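Local coordinates for protein beta-d-glucoside glucohydrolase (Hypocrea jecorina, PDB 3ZZ1) that probably hydrolyses terminal, non-reducing beta-D-glucosyl residues with release of beta-D-glucose, as a secreted family 3 glycoside hydrolase of cellulose degradation, at residues H241-S246 with T272-S277; A431-T436 with Q467-A472. One frame throughout, in Å; residues are numbered along the deposited sequence. Where two conformers were deposited one is given.

Contact 1. Residues H241-S246 with T272-S277; sequences HTTVQS and TNAVNS
The methyl of Ala274 meets two methyls of the facing turn, one each from Thr243 and Val244, and these two pairs are the whole of the direct contact. Ala274 CB lies 3.8 Å from Thr243 CG2 and 3.9 Å from Val244 CG2, both ordinary van der Waals separations. The backbones come no nearer than 6.7 Å, measured between Val244 CA and Ala274 CA. This is the tight part: Ala274 is buried, and its CB is directed at the other segment. The torsions sort the Thr243 branches. CG2 stands anti to the backbone N and faces Ala274, while OG1 (chi1 -63°) is turned off the contact to a hydrogen bond with the carbonyl of Leu266.

Toward solvent the interface thins quickly. Val244 is partly exposed and adds one branch at the margin, touching Gln279 as well; Asn273 and Ser277 are exposed. Ser277 N still donates to Asn273 O at 2.9 Å, where the 269-276 helix ends.

Behind the contact, residues 242-246 are braced separately. Ser246 N donates to Thr242 OG1 (3.0 Å) and Ser246 OG to Thr242 O (2.7 Å); Thr242 OG1 also bonds Glu214, and Ser246 OG bonds Gln240.

With 81 Å² buried in total and no hydrogen bond across it, the contact is a small apolar touch of a turn at residues 243-244 against helix 269-276, in the family 3 N-terminal region. Its chemistry is consistent with dispersion and partial desolvation of three methyls, with little directional preference.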
loop_
_atom_site.group_PDB
_atom_site.type_symbol
_atom_site.label_atom_id
_atom_site.label_comp_id
_atom_site.label_asym_id
_atom_site.label_seq_id
_atom_site.Cartn_x
_atom_site.Cartn_y
_atom_site.Cartn_z
ATOM N N HIS A 241 -16.592 18.604 -8.016
ATOM C CA HIS A 241 -16.760 20.058 -7.969
ATOM C C HIS A 241 -17.785 20.625 -8.960
ATOM O O HIS A 241 -18.396 21.658 -8.685
ATOM C CB HIS A 241 -15.402 20.765 -8.096
ATOM C CG HIS A 241 -14.482 20.498 -6.946
ATOM N ND1 HIS A 241 -14.389 21.333 -5.855
ATOM C CD2 HIS A 241 -13.635 19.469 -6.705
ATOM C CE1 HIS A 241 -13.521 20.835 -4.993
ATOM N NE2 HIS A 241 -13.045 19.706 -5.488
ATOM N N THR A 242 -17.979 19.952 -10.093
ATOM C CA THR A 242 -18.993 20.371 -11.070
ATOM C C THR A 242 -19.955 19.249 -11.449
ATOM O O THR A 242 -19.628 18.068 -11.333
ATOM C CB THR A 242 -18.369 20.872 -12.393
ATOM O OG1 THR A 242 -17.610 19.808 -12.986
ATOM C CG2 THR A 242 -17.488 22.108 -12.175
ATOM N N THR A 243 -21.130 19.638 -11.936
ATOM C CA THR A 243 -22.078 18.701 -12.524
ATOM C C THR A 243 -21.607 18.255 -13.911
ATOM O O THR A 243 -21.401 17.065 -14.152
ATOM C CB THR A 243 -23.486 19.322 -12.616
ATOM O OG1 THR A 243 -23.963 19.603 -11.295
ATOM C CG2 THR A 243 -24.468 18.374 -13.328
ATOM N N VAL A 244 -21.416 19.231 -14.796
ATOM C CA VAL A 244 -21.198 18.994 -16.223
ATOM C C VAL A 244 -19.766 18.598 -16.607
ATOM O O VAL A 244 -19.573 17.595 -17.295
ATOM C CB VAL A 244 -21.678 20.209 -17.061
ATOM C CG1 VAL A 244 -21.306 20.052 -18.526
ATOM C CG2 VAL A 244 -23.190 20.380 -16.915
ATOM N N GLN A 245 -18.774 19.378 -16.179
ATOM C CA GLN A 245 -17.372 19.104 -16.535
ATOM C C GLN A 245 -16.890 17.735 -16.032
ATOM O O GLN A 245 -16.212 17.002 -16.766
ATOM C CB GLN A 245 -16.425 20.214 -16.051
ATOM C CG GLN A 245 -14.992 20.050 -16.594
ATOM C CD GLN A 245 -13.994 21.031 -16.015
ATOM O OE1 GLN A 245 -14.229 22.240 -15.983
ATOM N NE2 GLN A 245 -12.853 20.512 -15.569
ATOM N N SER A 246 -17.238 17.394 -14.787
ATOM C CA SER A 246 -16.850 16.103 -14.211
ATOM C C SER A 246 -17.392 14.965 -15.083
ATOM O O SER A 246 -16.631 14.095 -15.533
ATOM C CB SER A 246 -17.311 15.980 -12.752
ATOM O OG SER A 246 -18.729 15.902 -12.645
ATOM N N THR A 272 -29.733 14.721 -14.084
ATOM C CA THR A 272 -30.964 14.646 -14.876
ATOM C C THR A 272 -31.190 15.963 -15.627
ATOM O O THR A 272 -31.449 15.954 -16.829
ATOM C CB THR A 272 -32.187 14.276 -13.991
ATOM O OG1 THR A 272 -32.032 12.935 -13.509
ATOM C CG2 THR A 272 -33.500 14.376 -14.773
ATOM N N ASN A 273 -31.051 17.084 -14.914
ATOM C CA ASN A 273 -31.196 18.417 -15.500
ATOM C C ASN A 273 -30.141 18.742 -16.555
ATOM O O ASN A 273 -30.452 19.372 -17.569
ATOM C CB ASN A 273 -31.202 19.492 -14.410
ATOM C CG ASN A 273 -32.456 19.445 -13.542
ATOM O OD1 ASN A 273 -33.459 18.826 -13.907
ATOM N ND2 ASN A 273 -32.399 20.100 -12.384
ATOM N N ALA A 274 -28.902 18.312 -16.317
ATOM C CA ALA A 274 -27.799 18.543 -17.258
ATOM C C ALA A 274 -27.948 17.745 -18.562
ATOM O O ALA A 274 -27.540 18.209 -19.625
ATOM C CB ALA A 274 -26.452 18.249 -16.596
ATOM N N VAL A 275 -28.533 16.554 -18.472
ATOM C CA VAL A 275 -28.824 15.739 -19.652
ATOM C C VAL A 275 -29.994 16.337 -20.449
ATOM O O VAL A 275 -29.920 16.462 -21.676
ATOM C CB VAL A 275 -29.097 14.257 -19.271
ATOM C CG1 VAL A 275 -29.553 13.451 -20.472
ATOM C CG2 VAL A 275 -27.845 13.621 -18.665
ATOM N N ASN A 276 -31.055 16.724 -19.743
ATOM C CA ASN A 276 -32.233 17.339 -20.372
ATOM C C ASN A 276 -31.964 18.692 -21.017
ATOM O O ASN A 276 -32.613 19.041 -22.009
ATOM C CB ASN A 276 -33.379 17.471 -19.368
ATOM C CG ASN A 276 -33.991 16.137 -19.012
ATOM O OD1 ASN A 276 -33.878 15.167 -19.763
ATOM N ND2 ASN A 276 -34.646 16.080 -17.858
ATOM N N SER A 277 -31.021 19.439 -20.440
ATOM C CA SER A 277 -30.617 20.743 -20.964
ATOM C C SER A 277 -29.455 20.605 -21.941
ATOM O O SER A 277 -28.844 21.603 -22.338
ATOM C CB SER A 277 -30.236 21.693 -19.826
ATOM O OG SER A 277 -31.350 21.982 -19.005
#

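Contact 2. Residues A431-T436 with Q467-A472; sequences AIVFIT and QAVAGA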
loop_
_atom_site.group_PDB
_atom_site.type_symbol
_atom_site.label_atom_id
_atom_site.label_comp_id
_atom_site.label_asym_id
_atom_site.label_seq_id
_atom_site.Cartn_x
_atom_site.Cartn_y
_atom_site.Cartn_z
ATOM N N ALA A 431 16.889 -5.465 27.924
ATOM C CA ALA A 431 15.804 -4.509 28.047
ATOM C C ALA A 431 15.227 -4.242 26.667
ATOM O O ALA A 431 15.959 -3.882 25.742
ATOM C CB ALA A 431 16.304 -3.218 28.680
ATOM N N ILE A 432 13.915 -4.432 26.536
ATOM C CA ILE A 432 13.222 -4.231 25.266
ATOM C C ILE A 432 12.381 -2.958 25.352
ATOM O O ILE A 432 11.418 -2.903 26.120
ATOM C CB ILE A 432 12.332 -5.451 24.882
ATOM C CG1 ILE A 432 13.097 -6.771 25.071
ATOM C CG2 ILE A 432 11.845 -5.316 23.448
ATOM C CD1 ILE A 432 12.237 -8.043 24.948
ATOM N N VAL A 433 12.754 -1.947 24.565
ATOM C CA VAL A 433 12.090 -0.637 24.590
ATOM C C VAL A 433 11.180 -0.459 23.376
ATOM O O VAL A 433 11.579 -0.735 22.237
ATOM C CB VAL A 433 13.107 0.533 24.663
ATOM C CG1 VAL A 433 12.401 1.859 24.950
ATOM C CG2 VAL A 433 14.143 0.276 25.729
ATOM N N PHE A 434 9.963 0.012 23.630
ATOM C CA PHE A 434 8.936 0.141 22.598
ATOM C C PHE A 434 8.632 1.589 22.268
ATOM O O PHE A 434 8.174 2.357 23.121
ATOM C CB PHE A 434 7.661 -0.595 23.013
ATOM C CG PHE A 434 7.792 -2.087 22.974
ATOM C CD1 PHE A 434 8.374 -2.778 24.030
ATOM C CD2 PHE A 434 7.358 -2.804 21.867
ATOM C CE1 PHE A 434 8.509 -4.160 23.989
ATOM C CE2 PHE A 434 7.490 -4.181 21.826
ATOM C CZ PHE A 434 8.068 -4.859 22.889
ATOM N N ILE A 435 8.908 1.955 21.020
ATOM C CA ILE A 435 8.681 3.311 20.535
ATOM C C ILE A 435 7.824 3.290 19.270
ATOM O O ILE A 435 7.723 2.259 18.598
ATOM C CB ILE A 435 10.013 4.090 20.305
ATOM C CG1 ILE A 435 10.822 3.480 19.154
ATOM C CG2 ILE A 435 10.835 4.167 21.603
ATOM C CD1 ILE A 435 12.057 4.276 18.766
ATOM N N THR A 436 7.191 4.423 18.966
ATOM C CA THR A 436 6.282 4.525 17.826
ATOM C C THR A 436 6.378 5.868 17.104
ATOM O O THR A 436 6.920 6.843 17.632
ATOM C CB THR A 436 4.797 4.368 18.245
ATOM O OG1 THR A 436 4.451 5.389 19.189
ATOM C CG2 THR A 436 4.499 2.982 18.829
ATOM N N GLN A 467 17.420 6.531 25.423
ATOM C CA GLN A 467 18.617 7.077 26.077
ATOM C C GLN A 467 18.673 6.783 27.580
ATOM O O GLN A 467 19.746 6.489 28.114
ATOM C CB GLN A 467 18.718 8.585 25.843
ATOM C CG GLN A 467 19.072 8.971 24.411
ATOM C CD GLN A 467 18.882 10.447 24.133
ATOM O OE1 GLN A 467 18.164 11.147 24.855
ATOM N NE2 GLN A 467 19.528 10.934 23.078
ATOM N N ALA A 468 17.526 6.867 28.254
ATOM C CA ALA A 468 17.443 6.589 29.689
ATOM C C ALA A 468 17.668 5.107 29.992
ATOM O O ALA A 468 18.391 4.757 30.931
ATOM C CB ALA A 468 16.114 7.046 30.241
ATOM N N VAL A 469 17.046 4.244 29.188
ATOM C CA VAL A 469 17.209 2.796 29.318
ATOM C C VAL A 469 18.666 2.385 29.058
ATOM O O VAL A 469 19.193 1.497 29.740
ATOM C CB VAL A 469 16.206 2.021 28.404
ATOM C CG1 VAL A 469 16.510 0.521 28.379
ATOM C CG2 VAL A 469 14.777 2.255 28.875
ATOM N N ALA A 470 19.314 3.050 28.099
ATOM C CA ALA A 470 20.728 2.799 27.792
ATOM C C ALA A 470 21.653 3.234 28.933
ATOM O O ALA A 470 22.733 2.669 29.115
ATOM C CB ALA A 470 21.131 3.470 26.485
ATOM N N GLY A 471 21.224 4.235 29.697
ATOM C CA GLY A 471 21.942 4.650 30.903
ATOM C C GLY A 471 21.910 3.607 32.012
ATOM O O GLY A 471 22.772 3.603 32.894
ATOM N N ALA A 472 20.925 2.711 31.958
ATOM C CA ALA A 472 20.713 1.716 33.011
ATOM C C ALA A 472 20.939 0.263 32.578
ATOM O O ALA A 472 20.878 -0.645 33.408
ATOM C CB ALA A 472 19.328 1.885 33.619
#
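Apolar packing is the one kind of interaction that crosses between Val433 and Val469, with Ala431 beside them. Val433 CG2 settles against the fork of Val469, 3.6 Å from CG1 and 3.8 Å from CG2. The two valines pass one another in opposite directions rather than meeting end to end. Ala431 CB then touches the same Val469 CG1 at 3.8 Å, so this methyl bridges two residues on one face of the strand. Its position follows from chi1 of 172°, which sets CG1 anti to the backbone N of the helix. All three residues are buried, and the segments together bury 114 Å².

Alternation along the strand explains the spacing: Ala431 and Val433 direct their CB atoms at the helix, while that of Ile432 between them points away. Strand 430-437, helix 462-472 and strand 476-482 form a beta-alpha-beta unit of the family 3 C-terminal domain, the helix crossing over one face of the sheet between two adjacent parallel strands. Val469 is a residue by which that helix rests on the sheet, and it also touches Val352 of strand 348-352 and Ala425 of helix 418-425.

No hydrogen bond crosses between the segments. Ala431 and Val433 pair through their backbones with Ile477 of strand 476-482, Ile432 with Ala350 and Val352, and Thr436 OG1 bonds Asp374. Gly471 N donates to Gln467 O (3.1 Å), with a weak second bond to Ala468 O.

Followed from the N terminus, the chain first closes contact 1, where 25 residues separate 241-246 from 272-277; among them is the remainder of helix 244-249 and the start of helix 269-276, with no strand. It then passes through helix 282-298 into the family 3 C-terminal domain, where contact 2 closes a second loop of 30 residues between 431-436 and 467-472. The two loops lie in series, neither nested nor crossed. The centres of contact 1 and contact 2 are about 60 Å apart, on opposite sides of the chain's centre. Contact 1 joins a turn to a helix in the N-terminal region; contact 2 packs helix 462-472 on the mixed sheet that runs from strand 332-336 to strand 409-413, against its strand 430-437.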